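Local atomic coordinates of methyltransferase-like protein (Saccharopolyspora spinosa, PDB entry 4PNE), a protein that catalyses a [4+2] cycloaddition in spinosyn biosynthesis as a standalone cyclase, built on a methyltransferase-like fold that holds S-adenosyl-L-homocysteine. Residues Pro34-Val39 against Cys148-Ser153; Cys101-Pro106 against Gln125-Ile130. One frame throughout, in Å; residues are numbered along the deposited sequence. Where two conformers were deposited one is given.

Contact 1: residues Pro34-Val39 against Cys148-Ser153; sequences PTSQQV and CVDAMS. With SAH (S-adenosyl-L-homocysteine), chain C.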
loop_
_atom_site.group_PDB
_atom_site.type_symbol
_atom_site.label_atom_id
_atom_site.label_comp_id
_atom_site.label_asym_id
_atom_site.label_seq_id
_atom_site.Cartn_x
_atom_site.Cartn_y
_atom_site.Cartn_z
ATOM N N PRO A 34 -0.285 4.697 -16.412
ATOM C CA PRO A 34 1.151 4.422 -16.330
ATOM C C PRO A 34 1.465 2.918 -16.277
ATOM O O PRO A 34 0.745 2.155 -15.632
ATOM C CB PRO A 34 1.561 5.096 -15.015
ATOM C CG PRO A 34 0.528 6.124 -14.766
ATOM C CD PRO A 34 -0.739 5.604 -15.341
ATOM N N THR A 35 2.536 2.507 -16.949
ATOM C CA THR A 35 2.999 1.113 -16.914
ATOM C C THR A 35 3.676 0.795 -15.591
ATOM O O THR A 35 4.039 1.708 -14.847
ATOM C CB THR A 35 4.008 0.801 -18.021
ATOM O OG1 THR A 35 5.198 1.568 -17.796
ATOM C CG2 THR A 35 3.440 1.134 -19.374
ATOM N N SER A 36 3.860 -0.491 -15.306
ATOM C CA SER A 36 4.531 -0.894 -14.079
ATOM C C SER A 36 5.972 -0.362 -14.051
ATOM O O SER A 36 6.482 0.022 -13.001
ATOM C CB SER A 36 4.494 -2.419 -13.911
ATOM O OG SER A 36 5.087 -3.104 -14.992
ATOM N N GLN A 37 6.623 -0.311 -15.202
ATOM C CA GLN A 37 7.972 0.259 -15.267
ATOM C C GLN A 37 7.947 1.757 -14.908
ATOM O O GLN A 37 8.809 2.262 -14.169
ATOM C CB GLN A 37 8.548 0.030 -16.660
ATOM C CG GLN A 37 10.016 0.357 -16.806
ATOM C CD GLN A 37 10.559 -0.071 -18.155
ATOM O OE1 GLN A 37 9.830 -0.626 -18.985
ATOM N NE2 GLN A 37 11.842 0.184 -18.384
ATOM N N GLN A 38 6.932 2.463 -15.408
ATOM C CA GLN A 38 6.764 3.878 -15.133
ATOM C C GLN A 38 6.464 4.130 -13.662
ATOM O O GLN A 38 6.975 5.083 -13.067
ATOM C CB GLN A 38 5.670 4.454 -16.036
ATOM C CG GLN A 38 6.175 4.639 -17.476
ATOM C CD GLN A 38 5.100 5.065 -18.465
ATOM O OE1 GLN A 38 3.943 4.659 -18.376
ATOM N NE2 GLN A 38 5.489 5.899 -19.418
ATOM N N VAL A 39 5.627 3.281 -13.074
ATOM C CA VAL A 39 5.362 3.401 -11.663
ATOM C C VAL A 39 6.662 3.154 -10.888
ATOM O O VAL A 39 6.979 3.908 -9.972
ATOM C CB VAL A 39 4.256 2.420 -11.212
ATOM C CG1 VAL A 39 4.106 2.460 -9.700
ATOM C CG2 VAL A 39 2.951 2.786 -11.878
ATOM N N CYS A 148 11.974 -7.510 -7.207
ATOM C CA CYS A 148 11.360 -6.667 -8.212
ATOM C C CYS A 148 10.482 -7.519 -9.101
ATOM O O CYS A 148 10.971 -8.159 -10.031
ATOM C CB CYS A 148 12.415 -5.956 -9.055
ATOM S SG CYS A 148 11.746 -4.624 -10.071
ATOM N N VAL A 149 9.187 -7.476 -8.813
ATOM C CA VAL A 149 8.190 -8.351 -9.395
ATOM C C VAL A 149 6.936 -7.530 -9.665
ATOM O O VAL A 149 6.509 -6.742 -8.817
ATOM C CB VAL A 149 7.861 -9.537 -8.452
ATOM C CG1 VAL A 149 6.646 -10.331 -8.928
ATOM C CG2 VAL A 149 9.050 -10.445 -8.296
ATOM N N ASP A 150 6.362 -7.719 -10.849
ATOM C CA ASP A 150 5.102 -7.109 -11.251
ATOM C C ASP A 150 3.921 -7.970 -10.798
ATOM O O ASP A 150 3.788 -9.106 -11.215
ATOM C CB ASP A 150 5.083 -6.948 -12.778
ATOM C CG ASP A 150 3.905 -6.118 -13.283
ATOM O OD1 ASP A 150 2.872 -5.976 -12.595
ATOM O OD2 ASP A 150 4.030 -5.618 -14.418
ATOM N N ALA A 151 3.041 -7.418 -9.981
ATOM C CA ALA A 151 1.932 -8.166 -9.420
ATOM C C ALA A 151 0.944 -8.612 -10.479
ATOM O O ALA A 151 0.158 -9.508 -10.225
ATOM C CB ALA A 151 1.222 -7.322 -8.340
ATOM N N MET A 152 0.986 -8.006 -11.662
ATOM C CA MET A 152 0.076 -8.415 -12.726
ATOM C C MET A 152 0.571 -9.696 -13.391
ATOM O O MET A 152 -0.151 -10.294 -14.211
ATOM C CB MET A 152 -0.105 -7.292 -13.740
ATOM C CG MET A 152 -0.963 -6.174 -13.161
ATOM S SD MET A 152 -1.170 -4.732 -14.197
ATOM C CE MET A 152 0.424 -3.949 -13.963
ATOM N N SER A 153 1.784 -10.125 -13.021
ATOM C CA SER A 153 2.333 -11.393 -13.504
ATOM C C SER A 153 3.286 -12.024 -12.500
ATOM O O SER A 153 4.494 -11.868 -12.587
ATOM C CB SER A 153 3.062 -11.188 -14.822
ATOM O OG SER A 153 3.448 -12.452 -15.324
HETATM N N SAH C . 2.566 -1.356 0.880
HETATM C CA SAH C . 3.628 -0.362 1.064
HETATM C CB SAH C . 3.805 0.593 -0.112
HETATM C CG SAH C . 2.577 1.209 -0.735
HETATM S SD SAH C . 3.034 2.433 -1.972
HETATM C C SAH C . 3.368 0.412 2.327
HETATM O O SAH C . 4.265 1.070 2.823
HETATM O OXT SAH C . 2.279 0.298 2.895
HETATM C "C5'" SAH C . 2.600 1.460 -3.437
HETATM C "C4'" SAH C . 3.553 0.307 -3.716
HETATM O "O4'" SAH C . 3.009 -0.524 -4.734
HETATM C "C3'" SAH C . 4.918 0.735 -4.226
HETATM O "O3'" SAH C . 5.861 -0.025 -3.495
HETATM C "C2'" SAH C . 4.889 0.366 -5.701
HETATM O "O2'" SAH C . 6.145 0.111 -6.327
HETATM C "C1'" SAH C . 3.995 -0.872 -5.670
HETATM N N9 SAH C . 3.436 -1.204 -6.994
HETATM C C8 SAH C . 2.799 -0.423 -7.902
HETATM N N7 SAH C . 2.503 -1.152 -9.002
HETATM C C5 SAH C . 2.969 -2.400 -8.800
HETATM C C6 SAH C . 2.969 -3.540 -9.576
HETATM N N6 SAH C . 2.413 -3.563 -10.778
HETATM N N1 SAH C . 3.508 -4.673 -9.081
HETATM C C2 SAH C . 4.081 -4.705 -7.827
HETATM N N3 SAH C . 4.131 -3.570 -7.069
HETATM C C4 SAH C . 3.552 -2.445 -7.545
#
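The adenine end of the S-adenosyl-L-homocysteine pocket lies where Ser36, in the first turn of helix 36-54, meets Asp150, in the loop after strand 144-148. Ser36 OG donates to Asp150 OD2 at 2.8 Å, coming from above the carboxylate, 54° out of its plane; Ser36 was modelled in two conformers, so this bond holds for one of them. The other carboxylate oxygen faces the base: the exocyclic amine N6 of the ligand gives a hydrogen to Asp150 OD1 at 3.1 Å. With chi1 at -171° the Asp150 carboxylate swings beside the carbonyl carbon, where Met152 N also reaches OD1 and closes an Asx turn with a 2.9 Å bond. Next to this, Ala151 N bonds to the ring nitrogen N1 of adenine at 2.9 Å and almost straight, 172° at the hydrogen. A few carbon contacts flank these bonds. The Met152 chain bends at chi3, bringing CE within 3.8 Å of ligand N6 and 4.3 Å of Ser36 CB, while Val39 CG1 approaches C8 of the base at 3.6 Å from the helix side. A capping box between Thr35 and Gln38 starts the helix. Donor N6 and acceptor N1 are thus read together by one acidic side chain and the following peptide N-H, a pattern suited to adenine. Two bonds to OD1, with the OD2 bond added in the modelled Ser36 conformer, hold the carboxylate in place, and the nearby helix N-terminus would probably stabilise its negative charge.

Contact 2: residues Cys101-Pro106 against Gln125-Ile130; sequences CGTGQP and QVQVAI. With SAH (S-adenosyl-L-homocysteine), chain C.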
loop_
_atom_site.group_PDB
_atom_site.type_symbol
_atom_site.label_atom_id
_atom_site.label_comp_id
_atom_site.label_asym_id
_atom_site.label_seq_id
_atom_site.Cartn_x
_atom_site.Cartn_y
_atom_site.Cartn_z
ATOM N N CYS A 101 5.376 -3.580 -1.808
ATOM C CA CYS A 101 5.840 -3.583 -0.441
ATOM C C CYS A 101 6.516 -2.269 -0.021
ATOM O O CYS A 101 6.946 -2.155 1.130
ATOM C CB CYS A 101 6.802 -4.763 -0.238
ATOM S SG CYS A 101 8.330 -4.658 -1.273
ATOM N N GLY A 102 6.606 -1.297 -0.928
ATOM C CA GLY A 102 7.273 -0.035 -0.632
ATOM C C GLY A 102 8.724 -0.288 -0.230
ATOM O O GLY A 102 9.397 -1.160 -0.814
ATOM N N THR A 103 9.190 0.429 0.789
ATOM C CA THR A 103 10.567 0.239 1.261
ATOM C C THR A 103 10.683 -0.943 2.221
ATOM O O THR A 103 11.726 -1.148 2.867
ATOM C CB THR A 103 11.086 1.503 1.952
ATOM O OG1 THR A 103 10.305 1.738 3.118
ATOM C CG2 THR A 103 10.967 2.689 1.040
ATOM N N GLY A 104 9.584 -1.686 2.389
ATOM C CA GLY A 104 9.565 -2.824 3.285
ATOM C C GLY A 104 9.341 -2.500 4.754
ATOM O O GLY A 104 9.425 -3.392 5.608
ATOM N N GLN A 105 9.070 -1.233 5.094
ATOM C CA GLN A 105 8.974 -0.909 6.505
ATOM C C GLN A 105 7.820 -1.672 7.215
ATOM O O GLN A 105 8.023 -2.180 8.314
ATOM C CB GLN A 105 8.851 0.621 6.674
ATOM C CG GLN A 105 8.907 1.132 8.093
ATOM C CD GLN A 105 7.538 1.090 8.793
ATOM O OE1 GLN A 105 6.516 0.868 8.165
ATOM N NE2 GLN A 105 7.528 1.340 10.094
ATOM N N PRO A 106 6.617 -1.754 6.619
ATOM C CA PRO A 106 5.551 -2.498 7.265
ATOM C C PRO A 106 5.871 -4.000 7.373
ATOM O O PRO A 106 5.590 -4.603 8.401
ATOM C CB PRO A 106 4.354 -2.232 6.345
ATOM C CG PRO A 106 4.646 -0.919 5.713
ATOM C CD PRO A 106 6.124 -1.038 5.435
ATOM N N GLN A 125 13.148 -0.687 -8.240
ATOM C CA GLN A 125 14.436 -1.261 -7.842
ATOM C C GLN A 125 15.078 -0.492 -6.685
ATOM O O GLN A 125 15.791 -1.069 -5.869
ATOM C CB GLN A 125 15.385 -1.312 -9.035
ATOM C CG GLN A 125 14.867 -2.127 -10.163
ATOM C CD GLN A 125 15.793 -2.150 -11.353
ATOM O OE1 GLN A 125 16.415 -3.166 -11.641
ATOM N NE2 GLN A 125 15.887 -1.028 -12.050
ATOM N N VAL A 126 14.819 0.815 -6.603
ATOM C CA VAL A 126 15.243 1.577 -5.452
ATOM C C VAL A 126 14.651 0.974 -4.205
ATOM O O VAL A 126 15.334 0.774 -3.230
ATOM C CB VAL A 126 14.832 3.067 -5.569
ATOM C CG1 VAL A 126 14.975 3.774 -4.247
ATOM C CG2 VAL A 126 15.661 3.772 -6.667
ATOM N N GLN A 127 13.352 0.705 -4.209
ATOM C CA GLN A 127 12.731 0.144 -3.004
ATOM C C GLN A 127 13.252 -1.272 -2.660
ATOM O O GLN A 127 13.445 -1.597 -1.487
ATOM C CB GLN A 127 11.200 0.144 -3.151
ATOM C CG GLN A 127 10.631 1.538 -3.079
ATOM C CD GLN A 127 9.139 1.583 -3.234
ATOM O OE1 GLN A 127 8.537 0.696 -3.823
ATOM N NE2 GLN A 127 8.558 2.657 -2.798
ATOM N N VAL A 128 13.483 -2.096 -3.660
ATOM C CA VAL A 128 14.041 -3.412 -3.426
ATOM C C VAL A 128 15.350 -3.304 -2.676
ATOM O O VAL A 128 15.560 -3.954 -1.636
ATOM C CB VAL A 128 14.255 -4.186 -4.750
ATOM C CG1 VAL A 128 15.053 -5.481 -4.505
ATOM C CG2 VAL A 128 12.913 -4.462 -5.388
ATOM N N ALA A 129 16.233 -2.448 -3.186
ATOM C CA ALA A 129 17.536 -2.281 -2.585
ATOM C C ALA A 129 17.485 -1.750 -1.151
ATOM O O ALA A 129 18.182 -2.248 -0.276
ATOM C CB ALA A 129 18.391 -1.343 -3.459
ATOM N N ILE A 130 16.637 -0.753 -0.903
ATOM C CA ILE A 130 16.495 -0.184 0.436
ATOM C C ILE A 130 15.907 -1.218 1.394
ATOM O O ILE A 130 16.364 -1.363 2.543
ATOM C CB ILE A 130 15.611 1.112 0.420
ATOM C CG1 ILE A 130 16.359 2.257 -0.276
ATOM C CG2 ILE A 130 15.178 1.504 1.839
ATOM C CD1 ILE A 130 15.566 3.517 -0.427
HETATM N N SAH C . 2.566 -1.356 0.880
HETATM C CA SAH C . 3.628 -0.362 1.064
HETATM C CB SAH C . 3.805 0.593 -0.112
HETATM C CG SAH C . 2.577 1.209 -0.735
HETATM S SD SAH C . 3.034 2.433 -1.972
HETATM C C SAH C . 3.368 0.412 2.327
HETATM O O SAH C . 4.265 1.070 2.823
HETATM O OXT SAH C . 2.279 0.298 2.895
HETATM C "C5'" SAH C . 2.600 1.460 -3.437
HETATM C "C4'" SAH C . 3.553 0.307 -3.716
HETATM O "O4'" SAH C . 3.009 -0.524 -4.734
HETATM C "C3'" SAH C . 4.918 0.735 -4.226
HETATM O "O3'" SAH C . 5.861 -0.025 -3.495
HETATM C "C2'" SAH C . 4.889 0.366 -5.701
HETATM O "O2'" SAH C . 6.145 0.111 -6.327
HETATM C "C1'" SAH C . 3.995 -0.872 -5.670
HETATM N N9 SAH C . 3.436 -1.204 -6.994
HETATM C C8 SAH C . 2.799 -0.423 -7.902
HETATM N N7 SAH C . 2.503 -1.152 -9.002
HETATM C C5 SAH C . 2.969 -2.400 -8.800
HETATM C C6 SAH C . 2.969 -3.540 -9.576
HETATM N N6 SAH C . 2.413 -3.563 -10.778
HETATM N N1 SAH C . 3.508 -4.673 -9.081
HETATM C C2 SAH C . 4.081 -4.705 -7.827
HETATM N N3 SAH C . 4.131 -3.570 -7.069
HETATM C C4 SAH C . 3.552 -2.445 -7.545
#
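The carboxamide of Gln127 lies with one face over the Gly102-Thr103 peptide, the two planes only about 20° apart; Gln127 CD sits 3.6 Å from Gly102 C, and the opposite face is turned away from segment 101-106. At the oxygen end of the amide, OE1 receives a 2.8 Å hydrogen bond from the ribose hydroxyl O3' of S-adenosyl-L-homocysteine; that hydroxyl oxygen lies slightly to the Gly102 side of the amide plane. Gly102 N donates to the same O3' at 3.0 Å, a bent bond of 131°. Gln127 reaches the sugar because its CG stands beside the backbone N (chi1 -71°) and the chain runs straight on from there. Nearer the helix axis, Gly102 O comes within 3.2 Å of Gln127 CB. Ile130 CG2 meets Thr103 CB at 4.1 Å, a single, looser nonpolar contact one helical turn further along. This is the glycine-rich turn after strand 95-99 of a Rossmann-like methyltransferase fold, a type II' turn packed on helix 125-138. Thr122 OG1 also bonds OE1, giving that oxygen a second partner. With O3' both donating and accepting, its rotation is largely fixed, and the ribose is held by turn and helix together.

Contact 1 and contact 2 hold different parts of one ligand: 34-39 with 148-153 takes the N1/N6 edge of the adenine and touches it near C8, while 101-106 with 125-130 takes the ribose O3' and, through Pro106, borders the carboxylate. Their centres are 14 Å apart, yet they touch directly, since Cys148 N lies 3.7 Å from Val128 CG2 and Cys148 SG lies 4.0 Å from Gln125 CG. The strand leading to Asp150 therefore packs beside the helix carrying Gln127. Thr122, on the strand between, joins them: its backbone pairs with Val149, and its hydroxyl also bonds the ligand itself. Helix 36-54 reaches both, with Ser36 at contact 1 and Tyr43 against Gln127.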